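Local coordinates for plasmin and fibronectin-binding protein A (Streptococcus pneumoniae, PDB 4MR0) that acts as a fibronectin-dependent surface adhesin and invasin, binding human fibronectin, plasmin, plasminogen and serum albumin, at residues 279-284 against 331-336. Residues are numbered along the deposited sequence; the frame is centred on the assembly and turned at random.
Sequences LVDNSR and IQNSYF
D281 sets CG anti to its backbone N (chi1 -176°), and N333 sets CG anti to its carbonyl carbon (chi1 -46°), which brings ND2 to the carboxylate. N333 ND2 donates to D281 OD1 over 3.0 Å, reaching the syn side somewhat out of the carboxylate plane. Q332, its chain extended beyond CG, adds a weak bond from NE2 to the same OD1 at 3.3 Å. Between the two backbones, which run parallel, Q332 N bonds V280 O (3.0 Å) and N282 N bonds Q332 O (3.2 Å). N282 and N333 both take left-handed backbone angles, which asparagine tolerates well, and there both strands bend in the same way. Past the bend, S334 OG accepts from S283 N at 3.0 Å and donates to Q332 O, which thus has two donors, the hydroxyl above its carbonyl plane. S283 OG likewise donates to D281 O and accepts from V259 N of the preceding coil. Y335 N to S283 O (2.8 Å) restores the ladder. In the solenoid interior, branched V280 and I331 lie side by side, V280 CG2 3.7 Å from I331 CD1. Parallel strands with bends in register are characteristic of the right-handed beta-helix of pectate lyase-like proteins; here a serine hydroxyl replaces a backbone acceptor, satisfying S283 N where regular pairing is interrupted.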
loop_
_atom_site.group_PDB
_atom_site.type_symbol
_atom_site.label_atom_id
_atom_site.label_comp_id
_atom_site.label_asym_id
_atom_site.label_seq_id
_atom_site.Cartn_x
_atom_site.Cartn_y
_atom_site.Cartn_z
ATOM N N LEU A 279 -1.459 5.578 -12.486
ATOM C CA LEU A 279 -0.129 4.994 -12.468
ATOM C C LEU A 279 0.798 5.812 -11.577
ATOM O O LEU A 279 0.833 7.034 -11.665
ATOM C CB LEU A 279 0.454 4.967 -13.890
ATOM C CG LEU A 279 1.912 4.515 -14.055
ATOM C CD1 LEU A 279 2.031 3.035 -13.709
ATOM C CD2 LEU A 279 2.378 4.757 -15.494
ATOM N N VAL A 280 1.511 5.123 -10.698
ATOM C CA VAL A 280 2.513 5.747 -9.844
ATOM C C VAL A 280 3.740 4.975 -10.322
ATOM O O VAL A 280 3.777 3.751 -10.219
ATOM C CB VAL A 280 2.239 5.481 -8.357
ATOM C CG1 VAL A 280 3.393 6.013 -7.514
ATOM C CG2 VAL A 280 0.924 6.173 -7.945
ATOM N N ASP A 281 4.729 5.679 -10.861
ATOM C CA ASP A 281 5.900 5.008 -11.412
ATOM C C ASP A 281 7.240 5.661 -11.068
ATOM O O ASP A 281 7.337 6.885 -10.964
ATOM C CB ASP A 281 5.720 4.927 -12.940
ATOM C CG ASP A 281 6.833 4.146 -13.648
ATOM O OD1 ASP A 281 7.449 3.251 -13.035
ATOM O OD2 ASP A 281 7.072 4.422 -14.845
ATOM N N ASN A 282 8.253 4.819 -10.867
ATOM C CA ASN A 282 9.626 5.260 -10.607
ATOM C C ASN A 282 9.774 6.357 -9.549
ATOM O O ASN A 282 10.561 7.295 -9.708
ATOM C CB ASN A 282 10.237 5.717 -11.939
ATOM C CG ASN A 282 11.745 5.883 -11.869
ATOM O OD1 ASN A 282 12.439 5.093 -11.230
ATOM N ND2 ASN A 282 12.260 6.907 -12.541
ATOM N N SER A 283 9.036 6.214 -8.455
ATOM C CA SER A 283 9.064 7.193 -7.382
ATOM C C SER A 283 9.659 6.608 -6.112
ATOM O O SER A 283 9.870 5.396 -6.009
ATOM C CB SER A 283 7.648 7.698 -7.098
ATOM O OG SER A 283 7.132 8.385 -8.223
ATOM N N ARG A 284 9.910 7.487 -5.147
ATOM C CA ARG A 284 10.490 7.110 -3.870
ATOM C C ARG A 284 9.654 7.678 -2.730
ATOM O O ARG A 284 9.343 8.872 -2.708
ATOM C CB ARG A 284 11.922 7.651 -3.775
ATOM C CG ARG A 284 12.867 7.066 -4.825
ATOM C CD ARG A 284 13.907 8.096 -5.254
ATOM N NE ARG A 284 13.307 9.187 -6.025
ATOM C CZ ARG A 284 12.829 9.062 -7.264
ATOM N NH1 ARG A 284 12.880 7.890 -7.892
ATOM N NH2 ARG A 284 12.300 10.112 -7.877
ATOM N N ILE A 331 1.114 0.455 -9.373
ATOM C CA ILE A 331 2.202 1.075 -8.627
ATOM C C ILE A 331 3.384 0.235 -9.091
ATOM O O ILE A 331 3.356 -0.981 -8.952
ATOM C CB ILE A 331 2.035 0.899 -7.096
ATOM C CG1 ILE A 331 0.612 1.275 -6.671
ATOM C CG2 ILE A 331 3.042 1.786 -6.360
ATOM C CD1 ILE A 331 0.235 2.725 -6.954
ATOM N N GLN A 332 4.421 0.861 -9.640
ATOM C CA GLN A 332 5.550 0.078 -10.136
ATOM C C GLN A 332 6.892 0.783 -10.096
ATOM O O GLN A 332 6.957 2.006 -10.086
ATOM C CB GLN A 332 5.282 -0.343 -11.580
ATOM C CG GLN A 332 5.063 0.843 -12.514
ATOM C CD GLN A 332 4.946 0.433 -13.966
ATOM O OE1 GLN A 332 4.343 -0.591 -14.289
ATOM N NE2 GLN A 332 5.518 1.240 -14.856
ATOM N N ASN A 333 7.953 -0.018 -10.081
ATOM C CA ASN A 333 9.330 0.475 -10.093
ATOM C C ASN A 333 9.625 1.562 -9.074
ATOM O O ASN A 333 10.466 2.435 -9.311
ATOM C CB ASN A 333 9.672 0.991 -11.495
ATOM C CG ASN A 333 9.228 0.035 -12.590
ATOM O OD1 ASN A 333 9.416 -1.176 -12.481
ATOM N ND2 ASN A 333 8.638 0.578 -13.653
ATOM N N SER A 334 8.959 1.499 -7.928
ATOM C CA SER A 334 9.161 2.512 -6.910
ATOM C C SER A 334 9.804 1.975 -5.649
ATOM O O SER A 334 9.758 0.780 -5.368
ATOM C CB SER A 334 7.826 3.188 -6.588
ATOM O OG SER A 334 7.321 3.836 -7.744
ATOM N N TYR A 335 10.407 2.878 -4.888
ATOM C CA TYR A 335 11.090 2.514 -3.660
ATOM C C TYR A 335 10.378 3.059 -2.426
ATOM O O TYR A 335 9.909 4.198 -2.414
ATOM C CB TYR A 335 12.539 3.020 -3.727
ATOM C CG TYR A 335 13.320 2.860 -2.448
ATOM C CD1 TYR A 335 13.158 3.761 -1.395
ATOM C CD2 TYR A 335 14.217 1.804 -2.285
ATOM C CE1 TYR A 335 13.867 3.614 -0.211
ATOM C CE2 TYR A 335 14.934 1.647 -1.100
ATOM C CZ TYR A 335 14.752 2.556 -0.068
ATOM O OH TYR A 335 15.433 2.403 1.115
ATOM N N PHE A 336 10.303 2.231 -1.389
ATOM C CA PHE A 336 9.654 2.614 -0.146
ATOM C C PHE A 336 10.587 2.354 1.028
ATOM O O PHE A 336 11.056 1.228 1.219
ATOM C CB PHE A 336 8.354 1.825 0.030
ATOM C CG PHE A 336 7.387 1.996 -1.108
ATOM C CD1 PHE A 336 7.626 1.386 -2.342
ATOM C CD2 PHE A 336 6.246 2.781 -0.957
ATOM C CE1 PHE A 336 6.740 1.558 -3.405
ATOM C CE2 PHE A 336 5.352 2.960 -2.017
ATOM C CZ PHE A 336 5.600 2.348 -3.241
#